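Local atomic coordinates of aminomethyltransferase (Bartonella henselae, PDB entry 3GIR), a protein that is a member of the aminomethyltransferase family, pairing a larger N-terminal domain with a C-terminal barrel domain. Residues T35-E40 with E171-A176; Y39-K44 with A232-L237. All blocks are in the same frame, centred on the assembly; numbering follows the deposited sequence. Where two conformers were deposited one is given.

Contact 1. Residues T35-E40 with E171-A176; sequences TLPLYE and ERVLLA
Val173 has its CG1 methyl anti to the backbone N (chi1 157°), which parts the two methyls between two neighbours: CG2 for Pro37, CG1 for Leu38. Leu38, with CG anti to its carbonyl carbon (chi1 -59°), sends CD1 over to the strand. The proline ring slides past the valine, Pro37 CB lying 3.8 Å and Pro37 CG 3.9 Å from Val173 CG2. Leu38 instead crosses Val173 at about a right angle, with Leu38 CD1 lying 4.1 Å from Val173 CG1. The same CD1 then reaches the next residue on this face, coming to 4.2 Å from Leu175 CD2. No hydrogen bond joins the two segments; the contact is made of methyls and ring carbons. A type I turn, closed by Tyr39 N to Leu36 O at 3.0 Å, presents Pro37 and Leu38 together, and Leu38 is the N-cap residue of helix 39-44. Helix 227-238 closes in alongside, with Pro37 on Ile227 and Val173 on Ala230, while Leu38 also touches Asp80 of the neighbouring strand. What results is an apolar layer of the folate-binding domain, where the turn leading into helix 39-44 packs on one face of a mixed sheet.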
ATOM      1  N   THR A  35     -11.085  13.898  10.395  1.00 22.85           N
ATOM      2  CA  THR A  35     -10.797  15.023   9.515  1.00 22.63           C
ATOM      3  C   THR A  35      -9.263  15.117   9.239  1.00 20.61           C
ATOM      4  O   THR A  35      -8.466  15.187  10.162  1.00 21.93           O
ATOM      5  CB  THR A  35     -11.292  16.299  10.139  1.00 24.40           C
ATOM      6  OG1 THR A  35     -12.728  16.191  10.256  1.00 28.68           O
ATOM      7  CG2 THR A  35     -10.972  17.508   9.320  1.00 23.09           C
ATOM      8  N   LEU A  36      -8.902  15.255   7.984  1.00 18.86           N
ATOM      9  CA  LEU A  36      -7.502  15.500   7.592  1.00 18.69           C
ATOM     10  C   LEU A  36      -7.041  16.827   8.098  1.00 19.73           C
ATOM     11  O   LEU A  36      -7.745  17.848   7.993  1.00 19.65           O
ATOM     12  CB  LEU A  36      -7.385  15.529   6.077  1.00 18.71           C
ATOM     13  CG  LEU A  36      -7.569  14.186   5.391  1.00 17.34           C
ATOM     14  CD1 LEU A  36      -7.768  14.393   3.865  1.00 18.05           C
ATOM     15  CD2 LEU A  36      -6.419  13.176   5.695  1.00 19.23           C
ATOM     16  N   PRO A  37      -5.834  16.842   8.655  1.00 19.48           N
ATOM     17  CA  PRO A  37      -5.263  18.182   8.972  1.00 19.50           C
ATOM     18  C   PRO A  37      -5.316  19.224   7.891  1.00 19.61           C
ATOM     19  O   PRO A  37      -5.588  20.404   8.167  1.00 19.15           O
ATOM     20  CB  PRO A  37      -3.804  17.809   9.310  1.00 19.13           C
ATOM     21  CG  PRO A  37      -3.862  16.440   9.863  1.00 19.44           C
ATOM     22  CD  PRO A  37      -4.924  15.753   9.012  1.00 18.10           C
ATOM     23  N   LEU A  38      -5.090  18.847   6.627  1.00 17.11           N
ATOM     24  CA  LEU A  38      -5.134  19.751   5.486  1.00 17.40           C
ATOM     25  C   LEU A  38      -6.511  19.818   4.763  1.00 16.52           C
ATOM     26  O   LEU A  38      -6.584  20.238   3.623  1.00 17.33           O
ATOM     27  CB  LEU A  38      -4.063  19.347   4.506  1.00 18.40           C
ATOM     28  CG  LEU A  38      -2.636  19.368   5.053  1.00 17.75           C
ATOM     29  CD1 LEU A  38      -1.670  18.953   3.929  1.00 20.18           C
ATOM     30  CD2 LEU A  38      -2.263  20.771   5.651  1.00 19.81           C
ATOM     31  N   TYR A  39      -7.581  19.438   5.485  1.00 17.97           N
ATOM     32  CA  TYR A  39      -8.933  19.446   4.915  1.00 18.06           C
ATOM     33  C   TYR A  39      -9.242  20.735   4.185  1.00 18.33           C
ATOM     34  O   TYR A  39      -9.749  20.716   3.061  1.00 18.17           O
ATOM     35  CB  TYR A  39      -9.990  19.215   5.990  1.00 19.08           C
ATOM     36  CG  TYR A  39     -11.403  19.428   5.485  1.00 22.80           C
ATOM     37  CD1 TYR A  39     -12.039  18.440   4.772  1.00 25.28           C
ATOM     38  CD2 TYR A  39     -12.047  20.647   5.659  1.00 27.78           C
ATOM     39  CE1 TYR A  39     -13.352  18.584   4.293  1.00 29.42           C
ATOM     40  CE2 TYR A  39     -13.373  20.837   5.143  1.00 32.60           C
ATOM     41  CZ  TYR A  39     -13.990  19.775   4.471  1.00 33.12           C
ATOM     42  OH  TYR A  39     -15.240  19.902   3.960  1.00 35.36           O
ATOM     43  N   GLU A  40      -8.888  21.893   4.797  1.00 19.70           N
ATOM     44  CA  GLU A  40      -9.210  23.155   4.121  1.00 22.04           C
ATOM     45  C   GLU A  40      -8.553  23.358   2.742  1.00 20.69           C
ATOM     46  O   GLU A  40      -9.145  23.971   1.827  1.00 20.03           O
ATOM     47  CB  GLU A  40      -8.846  24.351   5.033  1.00 23.64           C
ATOM     48  CG  GLU A  40      -9.782  24.510   6.184  1.00 31.88           C
ATOM     49  CD  GLU A  40      -9.334  25.674   7.126  1.00 41.86           C
ATOM     50  OE1 GLU A  40      -8.579  26.587   6.659  1.00 46.44           O
ATOM     51  OE2 GLU A  40      -9.717  25.665   8.324  1.00 49.00           O
ATOM     52  N   GLU A 171       1.988  11.854  15.499  1.00 18.85           N
ATOM     53  CA  GLU A 171       1.048  12.787  14.853  0.70 20.28           C
ATOM     54  C   GLU A 171       1.764  13.484  13.698  1.00 18.47           C
ATOM     55  O   GLU A 171       2.694  14.253  13.897  1.00 18.90           O
ATOM     56  CB  GLU A 171       0.543  13.828  15.851  0.70 21.58           C
ATOM     57  CG  GLU A 171      -0.572  14.674  15.289  0.70 27.83           C
ATOM     58  CD  GLU A 171      -1.411  15.425  16.335  0.70 37.01           C
ATOM     59  OE1 GLU A 171      -0.815  15.920  17.326  0.70 41.34           O
ATOM     60  OE2 GLU A 171      -2.664  15.545  16.155  0.70 39.73           O
ATOM     61  N   ARG A 172       1.337  13.150  12.487  1.00 18.23           N
ATOM     62  CA  ARG A 172       1.984  13.658  11.297  1.00 17.16           C
ATOM     63  C   ARG A 172       1.050  13.872  10.162  1.00 16.09           C
ATOM     64  O   ARG A 172      -0.008  13.226  10.048  1.00 16.92           O
ATOM     65  CB  ARG A 172       3.008  12.608  10.799  1.00 17.48           C
ATOM     66  CG  ARG A 172       4.172  12.298  11.707  1.00 20.62           C
ATOM     67  CD  ARG A 172       5.151  13.376  11.804  1.00 19.63           C
ATOM     68  NE  ARG A 172       6.303  13.045  12.648  1.00 22.25           N
ATOM     69  CZ  ARG A 172       6.400  13.280  13.951  1.00 20.83           C
ATOM     70  NH1 ARG A 172       5.393  13.801  14.617  1.00 21.19           N
ATOM     71  NH2 ARG A 172       7.510  12.984  14.635  1.00 22.87           N
ATOM     72  N   VAL A 173       1.441  14.768   9.261  1.00 15.69           N
ATOM     73  CA  VAL A 173       0.908  14.782   7.888  1.00 14.88           C
ATOM     74  C   VAL A 173       1.819  13.923   7.079  1.00 15.86           C
ATOM     75  O   VAL A 173       3.021  13.916   7.282  1.00 16.28           O
ATOM     76  CB  VAL A 173       0.789  16.220   7.340  1.00 15.25           C
ATOM     77  CG1 VAL A 173       0.791  16.279   5.794  1.00 16.59           C
ATOM     78  CG2 VAL A 173      -0.448  16.854   7.922  1.00 15.73           C
ATOM     79  N   LEU A 174       1.246  13.190   6.131  1.00 16.09           N
ATOM     80  CA  LEU A 174       1.974  12.362   5.215  1.00 15.44           C
ATOM     81  C   LEU A 174       1.487  12.708   3.812  1.00 15.55           C
ATOM     82  O   LEU A 174       0.267  12.653   3.519  1.00 16.11           O
ATOM     83  CB  LEU A 174       1.741  10.853   5.465  1.00 16.17           C
ATOM     84  CG  LEU A 174       2.652   9.878   4.655  1.00 18.34           C
ATOM     85  CD1 LEU A 174       4.123   9.972   4.966  1.00 20.69           C
ATOM     86  CD2 LEU A 174       2.104   8.463   4.957  1.00 19.34           C
ATOM     87  N   LEU A 175       2.417  13.078   2.937  1.00 14.38           N
ATOM     88  CA  LEU A 175       2.149  13.449   1.537  1.00 14.02           C
ATOM     89  C   LEU A 175       2.917  12.494   0.663  1.00 16.23           C
ATOM     90  O   LEU A 175       4.047  12.223   0.946  1.00 18.47           O
ATOM     91  CB  LEU A 175       2.580  14.877   1.209  1.00 14.94           C
ATOM     92  CG  LEU A 175       1.991  15.962   2.091  1.00 15.65           C
ATOM     93  CD1 LEU A 175       2.651  17.328   1.816  1.00 18.77           C
ATOM     94  CD2 LEU A 175       0.534  16.043   1.815  1.00 17.62           C
ATOM     95  N   ALA A 176       2.338  12.018  -0.422  1.00 14.04           N
ATOM     96  CA  ALA A 176       3.072  11.310  -1.445  1.00 14.66           C
ATOM     97  C   ALA A 176       3.191  12.205  -2.669  1.00 15.45           C
ATOM     98  O   ALA A 176       2.267  12.838  -3.066  1.00 15.40           O
ATOM     99  CB  ALA A 176       2.301  10.025  -1.828  1.00 15.09           C
TER

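Contact 2. Residues Y39-K44 with A232-L237; sequences YELHEK and ALAEKL
The flat carboxylate of Glu235 meets Leu41 at one corner: CD2 of the leucine comes to 3.9 Å from Glu235 OE2, well out of the carboxylate plane and beside that oxygen rather than over the middle of the group. This is a small helix-to-helix contact, helix 39-44 against helix 227-238, in the folate-binding domain beside the edge of its mixed sheet at strand 243-245. One leucine carries the first helix's share. Its CG is anti to the carbonyl carbon (chi1 -66°), and the fork at CG hands one methyl to each of two consecutive residues opposite. CD2 takes the glutamate, also lying 4.1 Å from Glu235 CG, where the two side chains cross at about a right angle. Beyond CG the glutamate chain is extended (chi2 169°), which carries the carboxylate on past the leucine on the solvent side. The acid has a charged neighbour too: OE2 forms a long, weak ion pair with Arg231 NE, and across to the other helix Arg231 NH1 makes another weak pair with Glu40 OE1. Toward the sheet, Leu41 and Ala234 both touch Trp245 of strand 243-245, whose ring also meets that of His42; His42 NE2 is hydrogen-bonded to Asp80 OD2. The nearest CA atoms across the contact, those of Leu41 and Glu235, are 8.4 Å apart, a spacing in keeping with the small alanine next door. There the other leucine methyl ends, Leu41 CD1 sitting 3.7 Å from Ala234 CB.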
ATOM      1  N   TYR A  39      -7.581  19.438   5.485  1.00 17.97           N
ATOM      2  CA  TYR A  39      -8.933  19.446   4.915  1.00 18.06           C
ATOM      3  C   TYR A  39      -9.242  20.735   4.185  1.00 18.33           C
ATOM      4  O   TYR A  39      -9.749  20.716   3.061  1.00 18.17           O
ATOM      5  CB  TYR A  39      -9.990  19.215   5.990  1.00 19.08           C
ATOM      6  CG  TYR A  39     -11.403  19.428   5.485  1.00 22.80           C
ATOM      7  CD1 TYR A  39     -12.039  18.440   4.772  1.00 25.28           C
ATOM      8  CD2 TYR A  39     -12.047  20.647   5.659  1.00 27.78           C
ATOM      9  CE1 TYR A  39     -13.352  18.584   4.293  1.00 29.42           C
ATOM     10  CE2 TYR A  39     -13.373  20.837   5.143  1.00 32.60           C
ATOM     11  CZ  TYR A  39     -13.990  19.775   4.471  1.00 33.12           C
ATOM     12  OH  TYR A  39     -15.240  19.902   3.960  1.00 35.36           O
ATOM     13  N   GLU A  40      -8.888  21.893   4.797  1.00 19.70           N
ATOM     14  CA  GLU A  40      -9.210  23.155   4.121  1.00 22.04           C
ATOM     15  C   GLU A  40      -8.553  23.358   2.742  1.00 20.69           C
ATOM     16  O   GLU A  40      -9.145  23.971   1.827  1.00 20.03           O
ATOM     17  CB  GLU A  40      -8.846  24.351   5.033  1.00 23.64           C
ATOM     18  CG  GLU A  40      -9.782  24.510   6.184  1.00 31.88           C
ATOM     19  CD  GLU A  40      -9.334  25.674   7.126  1.00 41.86           C
ATOM     20  OE1 GLU A  40      -8.579  26.587   6.659  1.00 46.44           O
ATOM     21  OE2 GLU A  40      -9.717  25.665   8.324  1.00 49.00           O
ATOM     22  N   LEU A  41      -7.318  22.851   2.540  1.00 17.99           N
ATOM     23  CA  LEU A  41      -6.695  22.867   1.248  1.00 17.36           C
ATOM     24  C   LEU A  41      -7.500  22.064   0.230  1.00 15.58           C
ATOM     25  O   LEU A  41      -7.593  22.466  -0.951  1.00 18.02           O
ATOM     26  CB  LEU A  41      -5.230  22.350   1.252  1.00 18.14           C
ATOM     27  CG  LEU A  41      -4.160  23.130   1.982  1.00 17.24           C
ATOM     28  CD1 LEU A  41      -2.742  22.538   1.734  1.00 19.09           C
ATOM     29  CD2 LEU A  41      -4.260  24.621   1.528  1.00 20.27           C
ATOM     30  N   HIS A  42      -8.016  20.940   0.670  1.00 16.47           N
ATOM     31  CA  HIS A  42      -8.797  20.095  -0.219  1.00 17.53           C
ATOM     32  C   HIS A  42     -10.106  20.784  -0.573  1.00 17.23           C
ATOM     33  O   HIS A  42     -10.497  20.746  -1.756  1.00 17.35           O
ATOM     34  CB  HIS A  42      -9.009  18.691   0.361  1.00 18.00           C
ATOM     35  CG  HIS A  42      -7.720  18.019   0.646  1.00 16.73           C
ATOM     36  ND1 HIS A  42      -6.804  17.772  -0.353  1.00 15.20           N
ATOM     37  CD2 HIS A  42      -7.151  17.609   1.809  1.00 17.24           C
ATOM     38  CE1 HIS A  42      -5.742  17.182   0.173  1.00 16.64           C
ATOM     39  NE2 HIS A  42      -5.894  17.118   1.489  1.00 16.68           N
ATOM     40  N   GLU A  43     -10.758  21.377   0.418  1.00 18.22           N
ATOM     41  CA  GLU A  43     -12.006  22.114   0.204  1.00 22.29           C
ATOM     42  C   GLU A  43     -11.746  23.249  -0.806  1.00 21.87           C
ATOM     43  O   GLU A  43     -12.494  23.400  -1.817  1.00 21.96           O
ATOM     44  CB  GLU A  43     -12.542  22.592   1.554  1.00 23.09           C
ATOM     45  CG  GLU A  43     -14.021  22.618   1.693  1.00 33.33           C
ATOM     46  CD  GLU A  43     -14.664  23.878   1.073  1.00 42.87           C
ATOM     47  OE1 GLU A  43     -13.970  24.937   1.057  1.00 49.14           O
ATOM     48  OE2 GLU A  43     -15.854  23.817   0.594  1.00 44.80           O
ATOM     49  N   LYS A  44     -10.681  24.043  -0.607  1.00 21.36           N
ATOM     50  CA  LYS A  44     -10.308  25.118  -1.559  1.00 22.64           C
ATOM     51  C   LYS A  44     -10.020  24.644  -2.995  1.00 21.93           C
ATOM     52  O   LYS A  44     -10.274  25.333  -3.975  1.00 23.60           O
ATOM     53  CB  LYS A  44      -9.079  25.951  -1.051  1.00 24.51           C
ATOM     54  N   ALA A 232       2.048  24.775   4.704  1.00 17.42           N
ATOM     55  CA  ALA A 232       3.014  25.489   3.909  1.00 18.72           C
ATOM     56  C   ALA A 232       3.777  24.613   2.891  1.00 17.27           C
ATOM     57  O   ALA A 232       3.969  24.995   1.720  1.00 20.11           O
ATOM     58  CB  ALA A 232       3.968  26.313   4.859  1.00 19.43           C
ATOM     59  N   LEU A 233       4.210  23.425   3.272  1.00 16.06           N
ATOM     60  CA  LEU A 233       4.859  22.545   2.375  1.00 16.00           C
ATOM     61  C   LEU A 233       3.931  22.145   1.211  1.00 16.21           C
ATOM     62  O   LEU A 233       4.324  22.103   0.063  1.00 18.06           O
ATOM     63  CB  LEU A 233       5.374  21.303   3.095  1.00 16.66           C
ATOM     64  CG  LEU A 233       5.998  20.229   2.202  1.00 17.16           C
ATOM     65  CD1 LEU A 233       7.198  20.790   1.370  1.00 20.41           C
ATOM     66  CD2 LEU A 233       6.361  18.925   2.928  1.00 22.60           C
ATOM     67  N   ALA A 234       2.727  21.745   1.557  1.00 15.31           N
ATOM     68  CA  ALA A 234       1.802  21.344   0.502  1.00 15.62           C
ATOM     69  C   ALA A 234       1.519  22.444  -0.481  1.00 17.40           C
ATOM     70  O   ALA A 234       1.550  22.177  -1.695  1.00 19.13           O
ATOM     71  CB  ALA A 234       0.489  20.835   1.098  1.00 16.03           C
ATOM     72  N   GLU A 235       1.355  23.679  -0.011  1.00 18.40           N
ATOM     73  CA  GLU A 235       1.147  24.795  -0.904  1.00 21.22           C
ATOM     74  C   GLU A 235       2.378  25.042  -1.745  1.00 19.88           C
ATOM     75  O   GLU A 235       2.260  25.361  -2.930  1.00 21.09           O
ATOM     76  CB  GLU A 235       0.757  26.052  -0.141  1.00 20.96           C
ATOM     77  CG  GLU A 235      -0.572  26.014   0.555  1.00 24.93           C
ATOM     78  CD  GLU A 235      -0.769  27.220   1.543  1.00 36.21           C
ATOM     79  OE1 GLU A 235       0.245  27.683   2.168  1.00 42.38           O
ATOM     80  OE2 GLU A 235      -1.923  27.681   1.708  1.00 41.63           O
ATOM     81  N   LYS A 236       3.568  24.948  -1.167  1.00 19.47           N
ATOM     82  CA  LYS A 236       4.818  25.073  -1.953  1.00 19.67           C
ATOM     83  C   LYS A 236       4.948  24.041  -3.060  1.00 20.44           C
ATOM     84  O   LYS A 236       5.328  24.355  -4.202  1.00 20.65           O
ATOM     85  CB  LYS A 236       6.007  25.045  -1.000  1.00 19.13           C
ATOM     86  CG  LYS A 236       7.385  25.077  -1.646  1.00 24.04           C
ATOM     87  CD  LYS A 236       8.437  25.092  -0.531  1.00 24.83           C
ATOM     88  CE  LYS A 236       9.825  25.445  -1.034  1.00 30.44           C
ATOM     89  NZ  LYS A 236      10.786  25.244   0.078  1.00 29.76           N
ATOM     90  N   LEU A 237       4.628  22.765  -2.770  1.00 18.60           N
ATOM     91  CA  LEU A 237       4.700  21.762  -3.826  1.00 18.87           C
ATOM     92  C   LEU A 237       3.622  21.944  -4.892  1.00 19.01           C
ATOM     93  O   LEU A 237       3.871  21.825  -6.086  1.00 19.25           O
ATOM     94  CB  LEU A 237       4.552  20.374  -3.219  1.00 18.33           C
ATOM     95  CG  LEU A 237       5.648  19.971  -2.313  1.00 18.52           C
ATOM     96  CD1 LEU A 237       5.265  18.643  -1.594  1.00 18.96           C
ATOM     97  CD2 LEU A 237       6.950  19.764  -3.013  1.00 19.54           C
TER

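Contact 1 is the buried member of the pair and purely apolar; contact 2, about 9 Å away between centres, lies farther from the middle of the chain and runs from a buried alanine out to an exposed glutamate. The two follow one another along the chain: contact 1 through the turn that leads into helix 39-44, contact 2 through Leu41 on the helix itself. Their apolar parts join at Ala234, whose CB is 4.0 Å from Leu38 CD1 and 4.2 Å from Leu175 CD1. A second join is Leu36 CD1 against His42 CD2 at 3.9 Å. Across the segments, a charged group takes part in contact 2 alone, with Glu235 on its outer margin.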